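Local coordinates for protein D-mannose isomerase (Marinomonas mediterranea, PDB 5X32) that catalyses the reversible isomerisation of D-mannose to D-fructose and, less efficiently, of D-lyxose to D-xylulose, at residues 172-184 with 195-207. Residues are numbered along the deposited sequence; the frame is centred on the assembly and turned at random.
Sequences GQNANMHMCEALM and YLDRAKLLAKNIC. With PO4 (phosphate ion), chain C.
Leu183 and Leu202 interlock between the nearly antiparallel helix segments 173-184 and 195-207, whose axes approach to 8.2 Å at an angle of 154°. Each is a knob in a hole of the opposite helix: Leu183 among Tyr195, Arg198, Ala199 and Leu202, and Leu202 among Asn176, Met179, Cys180 and Leu183. One branch of Leu183, CD1, runs alongside the aliphatic part of Arg198, while CD2 reaches Tyr195 CD1 at 3.9 Å, the side chains crossing at about a right angle. The backbones come closest where Cys180 CA and Ala199 CA are 4.4 Å apart, consistent with the small Ala199 side chain. Toward the start of helix 173-184, Ile206 divides its branches: CG1, beside the backbone N (chi1 -65°), meets Asn176 CB, and CG2, thereby anti to N, reaches Gln173 CG at 3.6 Å.

No hydrogen bond crosses between 173-184 and 195-207; the polar ends look elsewhere. Asn176 OD1, 3.8 Å from Leu202 CD2, accepts a bond from Tyr156 N, and the guanidinium of Arg198 turns away to a salt bridge with Glu145 and a cation-pi contact with Trp149.

On the other flank of helix 173-184, the His178 ring is held at both nitrogens. ND1 donates to Glu181 OE1 (2.9 Å, 170°), which lies almost in the ring plane, and NE2 donates to O3 of a bound phosphate at 2.9 Å. A leucine in place of His178 would probably leave Glu181 OE1 and phosphate O3 without these donors. Tyr113 also binds this ion, which probably came from the crystallisation liquor.

The pair belongs to the (alpha/alpha)6 barrel of the N-acylglucosamine 2-epimerase family; the side chain of Gln173 lies about 4 Å from that of His251, a proton donor/acceptor by similarity, so this packing borders the probable active site.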
loop_
_atom_site.group_PDB
_atom_site.type_symbol
_atom_site.label_atom_id
_atom_site.label_comp_id
_atom_site.label_asym_id
_atom_site.label_seq_id
_atom_site.Cartn_x
_atom_site.Cartn_y
_atom_site.Cartn_z
ATOM N N GLY A 172 5.254 11.294 -10.600
ATOM C CA GLY A 172 5.798 10.454 -9.560
ATOM C C GLY A 172 5.508 9.001 -9.808
ATOM O O GLY A 172 4.482 8.655 -10.381
ATOM N N GLN A 173 6.412 8.151 -9.347
ATOM C CA GLN A 173 6.266 6.714 -9.475
ATOM C C GLN A 173 5.135 6.164 -8.597
ATOM O O GLN A 173 4.458 5.200 -8.957
ATOM C CB GLN A 173 7.585 6.040 -9.100
ATOM C CG GLN A 173 7.431 4.569 -8.873
ATOM C CD GLN A 173 7.264 4.220 -7.425
ATOM O OE1 GLN A 173 7.671 4.962 -6.533
ATOM N NE2 GLN A 173 6.640 3.093 -7.177
ATOM N N ASN A 174 4.961 6.777 -7.430
ATOM C CA ASN A 174 4.069 6.290 -6.375
ATOM C C ASN A 174 2.615 6.039 -6.779
ATOM O O ASN A 174 2.017 4.969 -6.502
ATOM C CB ASN A 174 4.088 7.292 -5.235
ATOM C CG ASN A 174 4.602 6.691 -3.970
ATOM O OD1 ASN A 174 4.695 5.470 -3.860
ATOM N ND2 ASN A 174 4.967 7.534 -3.007
ATOM N N ALA A 175 2.048 7.040 -7.436
ATOM C CA ALA A 175 0.680 6.934 -7.882
ATOM C C ALA A 175 0.576 5.763 -8.861
ATOM O O ALA A 175 -0.374 4.985 -8.816
ATOM C CB ALA A 175 0.205 8.253 -8.521
ATOM N N ASN A 176 1.573 5.607 -9.721
ATOM C CA ASN A 176 1.537 4.499 -10.675
ATOM C C ASN A 176 1.718 3.125 -10.032
ATOM O O ASN A 176 1.112 2.140 -10.463
ATOM C CB ASN A 176 2.558 4.746 -11.778
ATOM C CG ASN A 176 2.245 6.009 -12.554
ATOM O OD1 ASN A 176 1.288 6.045 -13.327
ATOM N ND2 ASN A 176 3.032 7.055 -12.341
ATOM N N MET A 177 2.518 3.056 -8.982
ATOM C CA MET A 177 2.661 1.801 -8.262
ATOM C C MET A 177 1.330 1.357 -7.665
ATOM O O MET A 177 0.814 0.253 -7.940
ATOM C CB MET A 177 3.700 1.946 -7.161
ATOM C CG MET A 177 4.110 0.640 -6.501
ATOM S SD MET A 177 5.273 0.913 -5.140
ATOM C CE MET A 177 4.266 1.960 -4.072
ATOM N N HIS A 178 0.745 2.236 -6.865
ATOM C CA HIS A 178 -0.503 1.864 -6.200
ATOM C C HIS A 178 -1.629 1.702 -7.212
ATOM O O HIS A 178 -2.573 0.924 -7.005
ATOM C CB HIS A 178 -0.830 2.887 -5.135
ATOM C CG HIS A 178 -0.075 2.665 -3.868
ATOM N ND1 HIS A 178 -0.221 1.520 -3.113
ATOM C CD2 HIS A 178 0.897 3.392 -3.269
ATOM C CE1 HIS A 178 0.585 1.581 -2.068
ATOM N NE2 HIS A 178 1.277 2.706 -2.140
ATOM N N MET A 179 -1.519 2.433 -8.315
ATOM C CA MET A 179 -2.473 2.290 -9.382
ATOM C C MET A 179 -2.417 0.894 -9.974
ATOM O O MET A 179 -3.458 0.254 -10.138
ATOM C CB MET A 179 -2.223 3.342 -10.448
ATOM C CG MET A 179 -3.355 3.468 -11.424
ATOM S SD MET A 179 -4.876 3.976 -10.612
ATOM C CE MET A 179 -6.029 3.156 -11.720
ATOM N N CYS A 180 -1.197 0.409 -10.215
ATOM C CA CYS A 180 -0.970 -0.933 -10.722
ATOM C C CYS A 180 -1.577 -1.968 -9.811
ATOM O O CYS A 180 -2.323 -2.860 -10.250
ATOM C CB CYS A 180 0.534 -1.189 -10.862
ATOM S SG CYS A 180 0.988 -2.939 -11.065
ATOM N N GLU A 181 -1.310 -1.800 -8.523
ATOM C CA GLU A 181 -1.863 -2.692 -7.518
ATOM C C GLU A 181 -3.390 -2.717 -7.517
ATOM O O GLU A 181 -4.029 -3.795 -7.503
ATOM C CB GLU A 181 -1.387 -2.246 -6.155
ATOM C CG GLU A 181 -2.145 -2.869 -5.021
ATOM C CD GLU A 181 -2.024 -2.062 -3.737
ATOM O OE1 GLU A 181 -1.738 -0.837 -3.815
ATOM O OE2 GLU A 181 -2.229 -2.655 -2.650
ATOM N N ALA A 182 -3.966 -1.516 -7.582
ATOM C CA ALA A 182 -5.401 -1.350 -7.500
ATOM C C ALA A 182 -6.046 -2.041 -8.675
ATOM O O ALA A 182 -7.039 -2.764 -8.520
ATOM C CB ALA A 182 -5.769 0.132 -7.480
ATOM N N LEU A 183 -5.446 -1.856 -9.845
ATOM C CA LEU A 183 -5.985 -2.440 -11.069
ATOM C C LEU A 183 -5.874 -3.967 -11.076
ATOM O O LEU A 183 -6.735 -4.630 -11.676
ATOM C CB LEU A 183 -5.299 -1.849 -12.286
ATOM C CG LEU A 183 -5.679 -0.382 -12.473
ATOM C CD1 LEU A 183 -4.830 0.229 -13.555
ATOM C CD2 LEU A 183 -7.146 -0.252 -12.815
ATOM N N MET A 184 -4.840 -4.533 -10.434
ATOM C CA MET A 184 -4.853 -5.987 -10.225
ATOM C C MET A 184 -6.020 -6.437 -9.334
ATOM O O MET A 184 -6.662 -7.469 -9.594
ATOM C CB MET A 184 -3.555 -6.462 -9.605
ATOM C CG MET A 184 -2.407 -6.500 -10.583
ATOM S SD MET A 184 -0.879 -6.946 -9.766
ATOM C CE MET A 184 -1.342 -8.571 -9.261
ATOM N N TYR A 195 -8.272 -3.994 -17.157
ATOM C CA TYR A 195 -7.572 -3.584 -15.971
ATOM C C TYR A 195 -6.222 -4.266 -15.833
ATOM O O TYR A 195 -5.211 -3.608 -15.571
ATOM C CB TYR A 195 -8.444 -3.876 -14.764
ATOM C CG TYR A 195 -9.764 -3.141 -14.762
ATOM C CD1 TYR A 195 -9.843 -1.817 -15.178
ATOM C CD2 TYR A 195 -10.929 -3.766 -14.328
ATOM C CE1 TYR A 195 -11.041 -1.138 -15.158
ATOM C CE2 TYR A 195 -12.128 -3.095 -14.304
ATOM C CZ TYR A 195 -12.182 -1.779 -14.717
ATOM O OH TYR A 195 -13.381 -1.098 -14.685
ATOM N N LEU A 196 -6.202 -5.579 -16.037
ATOM C CA LEU A 196 -4.956 -6.327 -15.979
ATOM C C LEU A 196 -3.997 -5.793 -17.028
ATOM O O LEU A 196 -2.791 -5.696 -16.774
ATOM C CB LEU A 196 -5.200 -7.826 -16.158
ATOM C CG LEU A 196 -3.955 -8.715 -16.149
ATOM C CD1 LEU A 196 -3.114 -8.462 -14.914
ATOM C CD2 LEU A 196 -4.360 -10.181 -16.199
ATOM N N ASP A 197 -4.519 -5.415 -18.195
ATOM C CA ASP A 197 -3.635 -4.906 -19.241
ATOM C C ASP A 197 -3.022 -3.560 -18.836
ATOM O O ASP A 197 -1.823 -3.295 -19.067
ATOM C CB ASP A 197 -4.387 -4.778 -20.562
ATOM C CG ASP A 197 -4.704 -6.132 -21.185
ATOM O OD1 ASP A 197 -4.071 -7.139 -20.785
ATOM O OD2 ASP A 197 -5.615 -6.199 -22.046
ATOM N N ARG A 198 -3.813 -2.733 -18.165
ATOM C CA ARG A 198 -3.277 -1.454 -17.708
ATOM C C ARG A 198 -2.235 -1.686 -16.580
ATOM O O ARG A 198 -1.177 -1.037 -16.542
ATOM C CB ARG A 198 -4.415 -0.531 -17.257
ATOM C CG ARG A 198 -3.970 0.827 -16.781
ATOM C CD ARG A 198 -3.089 1.536 -17.783
ATOM N NE ARG A 198 -3.722 1.706 -19.089
ATOM C CZ ARG A 198 -4.457 2.765 -19.425
ATOM N NH1 ARG A 198 -4.674 3.738 -18.552
ATOM N NH2 ARG A 198 -4.997 2.847 -20.627
ATOM N N ALA A 199 -2.525 -2.623 -15.679
ATOM C CA ALA A 199 -1.593 -2.929 -14.607
ATOM C C ALA A 199 -0.271 -3.360 -15.198
ATOM O O ALA A 199 0.781 -2.869 -14.785
ATOM C CB ALA A 199 -2.138 -4.015 -13.694
ATOM N N LYS A 200 -0.311 -4.231 -16.201
ATOM C CA LYS A 200 0.950 -4.698 -16.775
ATOM C C LYS A 200 1.709 -3.607 -17.524
ATOM O O LYS A 200 2.954 -3.592 -17.521
ATOM C CB LYS A 200 0.704 -5.903 -17.671
ATOM C CG LYS A 200 -0.087 -6.990 -16.975
ATOM C CD LYS A 200 -0.246 -8.205 -17.856
ATOM C CE LYS A 200 1.029 -8.448 -18.631
ATOM N NZ LYS A 200 1.158 -9.853 -19.075
ATOM N N LEU A 201 0.970 -2.685 -18.134
ATOM C CA LEU A 201 1.601 -1.559 -18.825
ATOM C C LEU A 201 2.320 -0.627 -17.839
ATOM O O LEU A 201 3.437 -0.162 -18.099
ATOM C CB LEU A 201 0.566 -0.776 -19.631
ATOM C CG LEU A 201 1.069 0.446 -20.408
ATOM C CD1 LEU A 201 2.281 0.127 -21.251
ATOM C CD2 LEU A 201 -0.039 1.069 -21.253
ATOM N N LEU A 202 1.663 -0.356 -16.712
ATOM C CA LEU A 202 2.237 0.466 -15.657
ATOM C C LEU A 202 3.482 -0.213 -15.099
ATOM O O LEU A 202 4.536 0.422 -14.905
ATOM C CB LEU A 202 1.204 0.716 -14.557
ATOM C CG LEU A 202 0.012 1.558 -15.002
ATOM C CD1 LEU A 202 -1.061 1.656 -13.930
ATOM C CD2 LEU A 202 0.503 2.936 -15.406
ATOM N N ALA A 203 3.344 -1.511 -14.836
ATOM C CA ALA A 203 4.459 -2.316 -14.352
ATOM C C ALA A 203 5.642 -2.175 -15.286
ATOM O O ALA A 203 6.738 -1.857 -14.832
ATOM C CB ALA A 203 4.058 -3.785 -14.221
ATOM N N LYS A 204 5.411 -2.370 -16.588
ATOM C CA LYS A 204 6.490 -2.274 -17.575
ATOM C C LYS A 204 7.122 -0.889 -17.568
ATOM O O LYS A 204 8.358 -0.753 -17.601
ATOM C CB LYS A 204 5.998 -2.599 -18.986
ATOM C CG LYS A 204 7.095 -2.439 -20.052
ATOM C CD LYS A 204 6.989 -3.452 -21.176
ATOM C CE LYS A 204 7.708 -4.740 -20.816
ATOM N NZ LYS A 204 7.332 -5.917 -21.636
ATOM N N ASN A 205 6.268 0.133 -17.603
ATOM C CA ASN A 205 6.735 1.509 -17.705
ATOM C C ASN A 205 7.529 2.034 -16.526
ATOM O O ASN A 205 8.448 2.851 -16.697
ATOM C CB ASN A 205 5.557 2.419 -17.980
ATOM C CG ASN A 205 5.211 2.421 -19.429
ATOM O OD1 ASN A 205 6.121 2.449 -20.260
ATOM N ND2 ASN A 205 3.920 2.375 -19.763
ATOM N N ILE A 206 7.209 1.540 -15.338
ATOM C CA ILE A 206 7.890 2.004 -14.146
ATOM C C ILE A 206 9.122 1.130 -13.925
ATOM O O ILE A 206 10.245 1.633 -13.771
ATOM C CB ILE A 206 6.958 1.976 -12.914
ATOM C CG1 ILE A 206 5.818 2.976 -13.096
ATOM C CG2 ILE A 206 7.733 2.303 -11.659
ATOM C CD1 ILE A 206 6.294 4.398 -13.103
ATOM N N CYS A 207 8.910 -0.182 -13.940
ATOM C CA CYS A 207 9.981 -1.116 -13.648
ATOM C C CYS A 207 10.985 -1.330 -14.776
ATOM O O CYS A 207 12.100 -1.751 -14.513
ATOM C CB CYS A 207 9.386 -2.467 -13.263
ATOM S SG CYS A 207 8.576 -2.416 -11.681
HETATM P P PO4 C . 3.384 4.199 -0.157
HETATM O O1 PO4 C . 3.619 5.017 -1.409
HETATM O O2 PO4 C . 4.383 4.620 0.908
HETATM O O3 PO4 C . 3.545 2.705 -0.389
HETATM O O4 PO4 C . 1.960 4.468 0.262
#